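Local coordinates for uncharacterized protein Sortase B (Clostridium perfringens, PDB 5YFK) that is a class B sortase, a cysteine transpeptidase of the kind that probably cleaves sorting signals of surface proteins and joins those proteins to the cell wall, at residues A[50-55]-A[69-74]; A[128-133]-A[188-193]; A[201-206]-A[219-224]. The protein carries 1 engineered substitution. All blocks are in the same frame, centred on the assembly; numbering follows the deposited sequence.

Contact 1: residues A[50-55]-A[69-74]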
loop_
_atom_site.group_PDB
_atom_site.type_symbol
_atom_site.label_atom_id
_atom_site.label_comp_id
_atom_site.label_asym_id
_atom_site.label_seq_id
_atom_site.Cartn_x
_atom_site.Cartn_y
_atom_site.Cartn_z
ATOM N N ASN A 50 -11.451 -12.076 11.916
ATOM C CA ASN A 50 -12.779 -12.574 12.243
ATOM C C ASN A 50 -13.851 -11.673 11.655
ATOM O O ASN A 50 -14.817 -12.153 11.075
ATOM C CB ASN A 50 -12.941 -12.682 13.761
ATOM C CG ASN A 50 -14.216 -13.402 14.162
ATOM O OD1 ASN A 50 -14.363 -14.608 13.941
ATOM N ND2 ASN A 50 -15.136 -12.669 14.778
ATOM N N ILE A 51 -13.618 -10.366 11.685
ATOM C CA ILE A 51 -14.520 -9.439 11.016
ATOM C C ILE A 51 -14.545 -9.688 9.506
ATOM O O ILE A 51 -15.608 -9.673 8.880
ATOM C CB ILE A 51 -14.141 -7.972 11.304
ATOM C CG1 ILE A 51 -14.360 -7.645 12.781
ATOM C CG2 ILE A 51 -14.992 -7.038 10.458
ATOM C CD1 ILE A 51 -13.429 -6.584 13.331
ATOM N N ASN A 52 -13.373 -9.894 8.912
ATOM C CA ASN A 52 -13.296 -10.145 7.480
ATOM C C ASN A 52 -12.122 -11.053 7.169
ATOM O O ASN A 52 -10.978 -10.630 7.208
ATOM C CB ASN A 52 -13.154 -8.830 6.720
ATOM C CG ASN A 52 -13.202 -9.001 5.212
ATOM O OD1 ASN A 52 -13.041 -10.103 4.669
ATOM N ND2 ASN A 52 -13.392 -7.889 4.516
ATOM N N PRO A 53 -12.411 -12.291 6.777
ATOM C CA PRO A 53 -11.350 -13.256 6.541
ATOM C C PRO A 53 -10.385 -12.841 5.413
ATOM O O PRO A 53 -9.320 -13.450 5.237
ATOM C CB PRO A 53 -12.114 -14.528 6.153
ATOM C CG PRO A 53 -13.520 -14.321 6.631
ATOM C CD PRO A 53 -13.748 -12.843 6.508
ATOM N N ASP A 54 -10.775 -11.840 4.637
ATOM C CA ASP A 54 -9.939 -11.341 3.539
ATOM C C ASP A 54 -8.801 -10.446 4.062
ATOM O O ASP A 54 -7.895 -10.063 3.303
ATOM C CB ASP A 54 -10.803 -10.551 2.556
ATOM C CG ASP A 54 -11.803 -11.423 1.808
ATOM O OD1 ASP A 54 -11.568 -12.650 1.716
ATOM O OD2 ASP A 54 -12.636 -10.840 1.085
ATOM N N TYR A 55 -8.842 -10.128 5.347
ATOM C CA TYR A 55 -7.782 -9.346 5.983
ATOM C C TYR A 55 -6.408 -9.986 5.792
ATOM O O TYR A 55 -6.255 -11.202 5.951
ATOM C CB TYR A 55 -8.067 -9.204 7.474
ATOM C CG TYR A 55 -6.951 -8.504 8.216
ATOM C CD1 TYR A 55 -6.806 -7.129 8.135
ATOM C CD2 TYR A 55 -5.996 -9.226 8.912
ATOM C CE1 TYR A 55 -5.774 -6.485 8.786
ATOM C CE2 TYR A 55 -4.999 -8.590 9.629
ATOM C CZ TYR A 55 -4.877 -7.216 9.534
ATOM O OH TYR A 55 -3.839 -6.576 10.159
ATOM N N PRO A 69 -6.529 -1.208 7.784
ATOM C CA PRO A 69 -6.439 -2.623 7.439
ATOM C C PRO A 69 -6.475 -2.840 5.916
ATOM O O PRO A 69 -6.962 -1.993 5.186
ATOM C CB PRO A 69 -7.700 -3.208 8.100
ATOM C CG PRO A 69 -8.678 -2.085 8.011
ATOM C CD PRO A 69 -7.896 -0.812 8.180
ATOM N N VAL A 70 -5.738 -3.840 5.459
ATOM C CA VAL A 70 -5.655 -4.197 4.061
ATOM C C VAL A 70 -6.205 -5.599 3.852
ATOM O O VAL A 70 -5.806 -6.541 4.537
ATOM C CB VAL A 70 -4.206 -4.175 3.555
ATOM C CG1 VAL A 70 -4.175 -4.443 2.062
ATOM C CG2 VAL A 70 -3.561 -2.855 3.915
ATOM N N VAL A 71 -7.075 -5.715 2.863
ATOM C CA VAL A 71 -7.704 -6.993 2.536
ATOM C C VAL A 71 -7.255 -7.488 1.164
ATOM O O VAL A 71 -6.744 -6.731 0.347
ATOM C CB VAL A 71 -9.244 -6.858 2.554
ATOM C CG1 VAL A 71 -9.728 -6.568 3.953
ATOM C CG2 VAL A 71 -9.724 -5.793 1.581
ATOM N N GLN A 72 -7.544 -8.746 0.868
ATOM C CA GLN A 72 -7.285 -9.266 -0.449
ATOM C C GLN A 72 -8.541 -9.972 -0.946
ATOM O O GLN A 72 -9.076 -10.866 -0.262
ATOM C CB GLN A 72 -6.114 -10.240 -0.390
ATOM C CG GLN A 72 -5.713 -10.789 -1.748
ATOM C CD GLN A 72 -4.501 -11.679 -1.684
ATOM O OE1 GLN A 72 -4.288 -12.392 -0.710
ATOM N NE2 GLN A 72 -3.695 -11.649 -2.730
ATOM N N GLY A 73 -9.098 -9.440 -2.025
ATOM C CA GLY A 73 -10.276 -10.041 -2.652
ATOM C C GLY A 73 -9.896 -11.085 -3.689
ATOM O O GLY A 73 -8.710 -11.425 -3.871
ATOM N N LYS A 74 -10.913 -11.624 -4.349
ATOM C CA LYS A 74 -10.729 -12.568 -5.440
ATOM C C LYS A 74 -10.448 -11.879 -6.775
ATOM O O LYS A 74 -10.065 -12.521 -7.740
ATOM C CB LYS A 74 -11.999 -13.444 -5.566
ATOM C CG LYS A 74 -12.295 -14.242 -4.323
ATOM C CD LYS A 74 -12.983 -15.554 -4.658
ATOM C CE LYS A 74 -14.436 -15.325 -5.036
ATOM N NZ LYS A 74 -15.324 -15.477 -3.849
#
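With chi1 at 175°, the Tyr-55 ring swings clear of its own backbone N and meets Pro-69 by its edge. Val-71 holds CG1 beside its own N (chi1 -66°), and that methyl lies near Tyr-55 N and Asn-52 ND2. The motif is the start of an antiparallel strand pair in the sortase beta fold. Helix 35-51 ends here and the chain turns into strand 55-61, which pairs with strand 67-72.

The turn from Asn-52 to Tyr-55 is a type I beta turn. An Asx turn also starts at Asn-52: Asp-54 N gives a hydrogen bond of 2.9 Å to Asn-52 OD1, from above the plane of the amide carbonyl. Tyr-55 and Val-71 form a non-hydrogen-bonded pair. Tyr-55 CE1 meets Pro-69 CB at 3.9 Å, near the plane of the ring, with the side chains at about a right angle. The Tyr-55 hydroxyl bonds to Glu-45 on helix 35-51, so the ring ties the helix to the strands.

The amide of Asn-52 passes Val-71 CG1 at 3.9 Å from ND2, which bonds to Phe-84 O and Tyr-79 OH. Tyr-79 OH also bonds to Asp-54 OD2. Asp-54 CB rests 3.3 Å from Gln-72 O. The one hydrogen bond between the segments runs from Gln-72 N to Asp-54 O, at 2.8 Å. The same Asp-54 O receives a CA-H contact from Val-71 CA at 3.2 Å.

Contact 2: residues A[128-133]-A[188-193]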
loop_
_atom_site.group_PDB
_atom_site.type_symbol
_atom_site.label_atom_id
_atom_site.label_comp_id
_atom_site.label_asym_id
_atom_site.label_seq_id
_atom_site.Cartn_x
_atom_site.Cartn_y
_atom_site.Cartn_z
ATOM N N LYS A 128 4.300 13.552 -4.358
ATOM C CA LYS A 128 4.747 14.257 -5.582
ATOM C C LYS A 128 5.447 15.587 -5.298
ATOM O O LYS A 128 6.104 16.169 -6.187
ATOM C CB LYS A 128 3.570 14.500 -6.514
ATOM C CG LYS A 128 3.045 13.233 -7.185
ATOM C CD LYS A 128 1.586 13.394 -7.615
ATOM C CE LYS A 128 1.394 14.526 -8.593
ATOM N NZ LYS A 128 -0.047 14.753 -8.850
ATOM N N ASN A 129 5.377 16.003 -4.040
ATOM C CA ASN A 129 6.080 17.196 -3.546
ATOM C C ASN A 129 7.431 16.814 -2.952
ATOM O O ASN A 129 7.508 15.904 -2.127
ATOM C CB ASN A 129 5.202 17.899 -2.493
ATOM C CG ASN A 129 5.940 19.029 -1.770
ATOM O OD1 ASN A 129 6.805 18.793 -0.931
ATOM N ND2 ASN A 129 5.581 20.259 -2.090
ATOM N N GLU A 130 8.515 17.421 -3.448
ATOM C CA GLU A 130 9.858 16.958 -3.123
ATOM C C GLU A 130 10.156 17.067 -1.623
ATOM O O GLU A 130 10.730 16.158 -1.037
ATOM C CB GLU A 130 10.901 17.734 -3.935
ATOM C CG GLU A 130 12.320 17.250 -3.740
ATOM C CD GLU A 130 13.258 17.795 -4.790
ATOM O OE1 GLU A 130 12.795 18.564 -5.657
ATOM O OE2 GLU A 130 14.448 17.443 -4.754
ATOM N N ASN A 131 9.688 18.145 -0.990
ATOM C CA ASN A 131 9.902 18.331 0.434
ATOM C C ASN A 131 9.242 17.193 1.206
ATOM O O ASN A 131 9.840 16.623 2.102
ATOM C CB ASN A 131 9.324 19.668 0.909
ATOM C CG ASN A 131 10.230 20.845 0.597
ATOM O OD1 ASN A 131 11.459 20.706 0.489
ATOM N ND2 ASN A 131 9.630 22.019 0.474
ATOM N N PHE A 132 7.985 16.904 0.874
ATOM C CA PHE A 132 7.273 15.789 1.484
ATOM C C PHE A 132 8.020 14.468 1.319
ATOM O O PHE A 132 8.063 13.664 2.259
ATOM C CB PHE A 132 5.876 15.671 0.872
ATOM C CG PHE A 132 4.894 14.891 1.723
ATOM C CD1 PHE A 132 4.820 13.503 1.621
ATOM C CD2 PHE A 132 4.221 15.514 2.755
ATOM C CE1 PHE A 132 3.983 12.778 2.447
ATOM C CE2 PHE A 132 3.379 14.808 3.592
ATOM C CZ PHE A 132 3.285 13.425 3.455
ATOM N N PHE A 133 8.352 14.137 0.066
ATOM C CA PHE A 133 9.147 12.927 -0.256
ATOM C C PHE A 133 10.413 12.821 0.602
ATOM O O PHE A 133 10.754 11.758 1.109
ATOM C CB PHE A 133 9.523 12.929 -1.754
ATOM C CG PHE A 133 10.364 11.754 -2.194
ATOM C CD1 PHE A 133 11.746 11.836 -2.195
ATOM C CD2 PHE A 133 9.775 10.630 -2.750
ATOM C CE1 PHE A 133 12.515 10.769 -2.587
ATOM C CE2 PHE A 133 10.551 9.591 -3.247
ATOM C CZ PHE A 133 11.928 9.663 -3.153
ATOM N N SER A 188 11.043 7.576 -11.079
ATOM C CA SER A 188 10.762 8.450 -9.951
ATOM C C SER A 188 11.032 9.906 -10.305
ATOM O O SER A 188 12.038 10.219 -10.958
ATOM C CB SER A 188 11.574 8.080 -8.715
ATOM O OG SER A 188 11.127 8.825 -7.590
ATOM N N LEU A 189 10.126 10.766 -9.866
ATOM C CA LEU A 189 10.334 12.220 -9.855
ATOM C C LEU A 189 11.567 12.598 -9.057
ATOM O O LEU A 189 12.276 13.548 -9.424
ATOM C CB LEU A 189 9.110 12.889 -9.236
ATOM C CG LEU A 189 7.833 12.720 -10.047
ATOM C CD1 LEU A 189 6.630 13.073 -9.194
ATOM C CD2 LEU A 189 7.847 13.575 -11.305
ATOM N N PHE A 190 11.859 11.811 -8.013
ATOM C CA PHE A 190 12.858 12.154 -6.993
ATOM C C PHE A 190 13.745 10.945 -6.683
ATOM O O PHE A 190 13.255 9.821 -6.526
ATOM C CB PHE A 190 12.202 12.653 -5.687
ATOM C CG PHE A 190 11.161 13.716 -5.883
ATOM C CD1 PHE A 190 11.460 14.896 -6.521
ATOM C CD2 PHE A 190 9.856 13.526 -5.431
ATOM C CE1 PHE A 190 10.487 15.851 -6.755
ATOM C CE2 PHE A 190 8.872 14.443 -5.714
ATOM C CZ PHE A 190 9.196 15.634 -6.344
ATOM N N LYS A 191 15.040 11.203 -6.513
ATOM C CA LYS A 191 16.017 10.156 -6.204
ATOM C C LYS A 191 16.253 10.065 -4.691
ATOM O O LYS A 191 16.372 11.082 -4.019
ATOM C CB LYS A 191 17.321 10.451 -6.946
ATOM C CG LYS A 191 18.530 9.666 -6.467
ATOM C CD LYS A 191 18.705 8.379 -7.251
ATOM C CE LYS A 191 19.607 7.416 -6.495
ATOM N NZ LYS A 191 19.688 6.103 -7.186
ATOM N N ARG A 192 16.099 8.864 -4.140
ATOM C CA ARG A 192 16.467 8.584 -2.753
ATOM C C ARG A 192 17.916 8.122 -2.663
ATOM O O ARG A 192 18.286 7.064 -3.201
ATOM C CB ARG A 192 15.560 7.502 -2.152
ATOM C CG ARG A 192 15.767 7.291 -0.658
ATOM C CD ARG A 192 15.077 8.352 0.177
ATOM N NE ARG A 192 13.623 8.215 0.153
ATOM C CZ ARG A 192 12.786 9.163 0.542
ATOM N NH1 ARG A 192 11.481 8.939 0.535
ATOM N NH2 ARG A 192 13.253 10.346 0.950
ATOM N N ASP A 193 18.731 8.921 -1.980
ATOM C CA ASP A 193 20.154 8.655 -1.894
ATOM C C ASP A 193 20.437 7.472 -0.974
ATOM O O ASP A 193 19.849 7.361 0.103
ATOM C CB ASP A 193 20.891 9.889 -1.363
ATOM C CG ASP A 193 20.841 11.063 -2.319
ATOM O OD1 ASP A 193 20.582 10.862 -3.526
ATOM O OD2 ASP A 193 21.189 12.178 -1.878
#
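Phe-133 and Arg-192 meet in two ways, by hydrogen bonds and by stacking. Arg-192 grips Phe-133 O end-on, NH1 at 3.0 Å and NH2 at 2.9 Å. The oxygen lies in the guanidinium plane, and both nitrogens reach it from one side of its own carbonyl plane. Arg-192 NE bonds to Ile-152 O on strand 146-159, which helps fix the rotation of the group.

The same guanidinium lies flat on the Phe-133 ring, with planes 7° apart. This is also a cation-pi contact, with Arg-192 CZ 3.9 Å from the ring centroid. The arginine chain is bent at chi2 and chi3, which folds it back over the ring.

Phe-190 CB makes a CH-pi contact over the opposite face of Phe-133, 3.7 Å from the centroid, so that ring is held between the two residues. The Phe-190 ring is covered on one face by Glu-130, whose CA lies 3.8 Å from the centroid in a second CH-pi contact. Glu-130 CB also lies over that face. Leu-189 CB covers its other face. The two phenyl rings meet obliquely, with planes at 53°.

At the ring edge, Lys-128 O approaches Phe-190 CZ to 3.1 Å. Lys-128 NZ forms a salt bridge with Asp-212.

The N-terminal end of the helix is held by Asn-129, whose OD1 accepts from Phe-132 N at 2.9 Å. The contact thus joins an N-capped helix, 130-135, to the loop between helix 174-186 and strand 203-210 within the sortase domain.

Contact 3: residues A[201-206]-A[219-224]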
loop_
_atom_site.group_PDB
_atom_site.type_symbol
_atom_site.label_atom_id
_atom_site.label_comp_id
_atom_site.label_asym_id
_atom_site.label_seq_id
_atom_site.Cartn_x
_atom_site.Cartn_y
_atom_site.Cartn_z
ATOM N N ASP A 201 16.175 -7.283 -2.919
ATOM C CA ASP A 201 15.202 -6.515 -2.165
ATOM C C ASP A 201 13.772 -7.030 -2.348
ATOM O O ASP A 201 13.442 -7.733 -3.321
ATOM C CB ASP A 201 15.258 -5.036 -2.556
ATOM C CG ASP A 201 16.475 -4.326 -1.989
ATOM O OD1 ASP A 201 16.822 -4.585 -0.818
ATOM O OD2 ASP A 201 17.002 -3.413 -2.673
ATOM N N ARG A 202 12.935 -6.704 -1.373
ATOM C CA ARG A 202 11.502 -6.915 -1.507
ATOM C C ARG A 202 10.829 -5.557 -1.529
ATOM O O ARG A 202 11.158 -4.685 -0.717
ATOM C CB ARG A 202 10.963 -7.727 -0.326
ATOM C CG ARG A 202 9.518 -8.136 -0.566
ATOM C CD ARG A 202 8.954 -9.034 0.520
ATOM N NE ARG A 202 7.839 -9.802 -0.031
ATOM C CZ ARG A 202 7.091 -10.660 0.658
ATOM N NH1 ARG A 202 6.228 -11.440 0.017
ATOM N NH2 ARG A 202 7.158 -10.686 1.980
ATOM N N ILE A 203 9.929 -5.346 -2.468
ATOM C CA ILE A 203 9.332 -4.039 -2.594
ATOM C C ILE A 203 7.830 -4.038 -2.329
ATOM O O ILE A 203 7.157 -5.061 -2.466
ATOM C CB ILE A 203 9.644 -3.372 -3.950
ATOM C CG1 ILE A 203 9.182 -4.243 -5.125
ATOM C CG2 ILE A 203 11.145 -3.042 -4.014
ATOM C CD1 ILE A 203 9.103 -3.490 -6.453
ATOM N N LEU A 204 7.337 -2.827 -2.097
ATOM C CA LEU A 204 5.941 -2.535 -1.842
ATOM C C LEU A 204 5.528 -1.410 -2.787
ATOM O O LEU A 204 6.223 -0.386 -2.890
ATOM C CB LEU A 204 5.770 -2.055 -0.406
ATOM C CG LEU A 204 4.351 -1.666 0.046
ATOM C CD1 LEU A 204 3.302 -2.752 -0.025
ATOM C CD2 LEU A 204 4.428 -1.133 1.450
ATOM N N THR A 205 4.474 -1.644 -3.543
ATOM C CA THR A 205 3.977 -0.651 -4.498
ATOM C C THR A 205 2.591 -0.207 -4.070
ATOM O O THR A 205 1.685 -1.038 -3.959
ATOM C CB THR A 205 3.917 -1.261 -5.904
ATOM O OG1 THR A 205 5.222 -1.740 -6.270
ATOM C CG2 THR A 205 3.366 -0.283 -6.951
ATOM N N LEU A 206 2.408 1.101 -3.928
ATOM C CA LEU A 206 1.115 1.664 -3.569
ATOM C C LEU A 206 0.554 2.458 -4.726
ATOM O O LEU A 206 1.248 3.295 -5.280
ATOM C CB LEU A 206 1.236 2.597 -2.357
ATOM C CG LEU A 206 1.964 2.065 -1.119
ATOM C CD1 LEU A 206 1.984 3.112 -0.025
ATOM C CD2 LEU A 206 1.348 0.770 -0.630
ATOM N N VAL A 219 1.773 6.528 -8.063
ATOM C CA VAL A 219 2.441 5.301 -7.619
ATOM C C VAL A 219 3.571 5.669 -6.664
ATOM O O VAL A 219 4.374 6.543 -6.955
ATOM C CB VAL A 219 3.033 4.497 -8.798
ATOM C CG1 VAL A 219 3.539 3.127 -8.347
ATOM C CG2 VAL A 219 2.021 4.348 -9.925
ATOM N N VAL A 220 3.639 4.957 -5.541
ATOM C CA VAL A 220 4.771 5.003 -4.656
ATOM C C VAL A 220 5.360 3.594 -4.471
ATOM O O VAL A 220 4.630 2.620 -4.356
ATOM C CB VAL A 220 4.407 5.593 -3.279
ATOM C CG1 VAL A 220 5.584 5.451 -2.324
ATOM C CG2 VAL A 220 4.045 7.076 -3.424
ATOM N N VAL A 221 6.666 3.481 -4.679
ATOM C CA VAL A 221 7.360 2.199 -4.513
ATOM C C VAL A 221 8.431 2.335 -3.429
ATOM O O VAL A 221 9.167 3.331 -3.356
ATOM C CB VAL A 221 8.010 1.716 -5.833
ATOM C CG1 VAL A 221 8.312 0.235 -5.779
ATOM C CG2 VAL A 221 7.093 2.006 -7.034
ATOM N N ALA A 222 8.489 1.327 -2.567
ATOM C CA ALA A 222 9.338 1.342 -1.377
ATOM C C ALA A 222 9.990 -0.034 -1.223
ATOM O O ALA A 222 9.452 -1.046 -1.708
ATOM C CB ALA A 222 8.490 1.655 -0.149
ATOM N N LYS A 223 11.210 -0.041 -0.699
ATOM C CA LYS A 223 11.933 -1.284 -0.414
ATOM C C LYS A 223 12.046 -1.607 1.051
ATOM O O LYS A 223 12.248 -0.726 1.898
ATOM C CB LYS A 223 13.343 -1.265 -1.016
ATOM C CG LYS A 223 14.234 -0.188 -0.464
ATOM C CD LYS A 223 15.677 -0.472 -0.830
ATOM C CE LYS A 223 16.397 -1.322 0.201
ATOM N NZ LYS A 223 17.768 -1.693 -0.260
ATOM N N GLU A 224 12.036 -2.900 1.347
ATOM C CA GLU A 224 12.068 -3.340 2.731
ATOM C C GLU A 224 13.440 -3.073 3.304
ATOM O O GLU A 224 14.448 -3.354 2.658
ATOM C CB GLU A 224 11.721 -4.802 2.876
ATOM C CG GLU A 224 11.500 -5.159 4.329
ATOM C CD GLU A 224 10.916 -6.533 4.515
ATOM O OE1 GLU A 224 10.633 -7.242 3.514
ATOM O OE2 GLU A 224 10.698 -6.872 5.695
HETATM O O HOH W 1 14.497 -5.111 0.506
HETATM O O HOH W 2 8.641 -8.937 3.802
#
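Asp-201 OD1 is gripped by a bridging water at 2.7 Å and, more weakly, by Lys-223 NZ. That water also bonds to Arg-202 N and Glu-224 O, so it links the two segments at the open end of a beta hairpin of the sortase fold, strands 203-210 and 216-225. Ser-209, an engineered replacement at the predicted nucleophile position, and Arg-217, predicted to stabilise the transition state, lie toward its turn.

The Asp-201 to Lys-223 salt bridge has weak bonds to both carboxylate oxygens, each 3.1 Å from NZ. OD2 also accepts from Asn-198 N. The lysine starts with CG between N and the carbonyl carbon (chi1 62°) and bends at chi3. NZ also bonds to Ile-195 O.

Leu-204 with Ala-222 and Leu-206 with Val-220 are hydrogen-bonded antiparallel pairs. The bond from Leu-206 N to Val-220 O is 2.7 Å long and nearly straight at 173°.

Ile-203, Thr-205, Val-221 and Lys-223 share one sheet face. Ile-203 and Val-221 pack against helix 174-186. Thr-205 OG1 bonds to Asn-107 OD1.

Arg-202, whose NH1 bonds to Leu-102 O, runs beside Glu-224. A second water spans them, 2.9 Å from Arg-202 NH2 and 2.6 Å from Glu-224 OE1.

The contacts come one after another along the chain: contact 1, then contact 2, then contact 3. Contacts 1 and 3 reach the same mixed sheet. Contact 1 brings in its first two strands, 55-61 and 67-72, and contact 3 pairs 203-210 with 216-225. Their centres are about 21 Å apart. Contact 2 sits outside the strands, where helix 130-135 meets the loop leading from helix 174-186 toward strand 203-210. Its centre is about 14 Å from that of contact 3 and about 32 Å from that of contact 1. Contact 3 lies nearest the chain's centre, with contacts 1 and 2 on opposite sides of it. Its strands also carry Ser-209 and Arg-217, at predicted active-site positions.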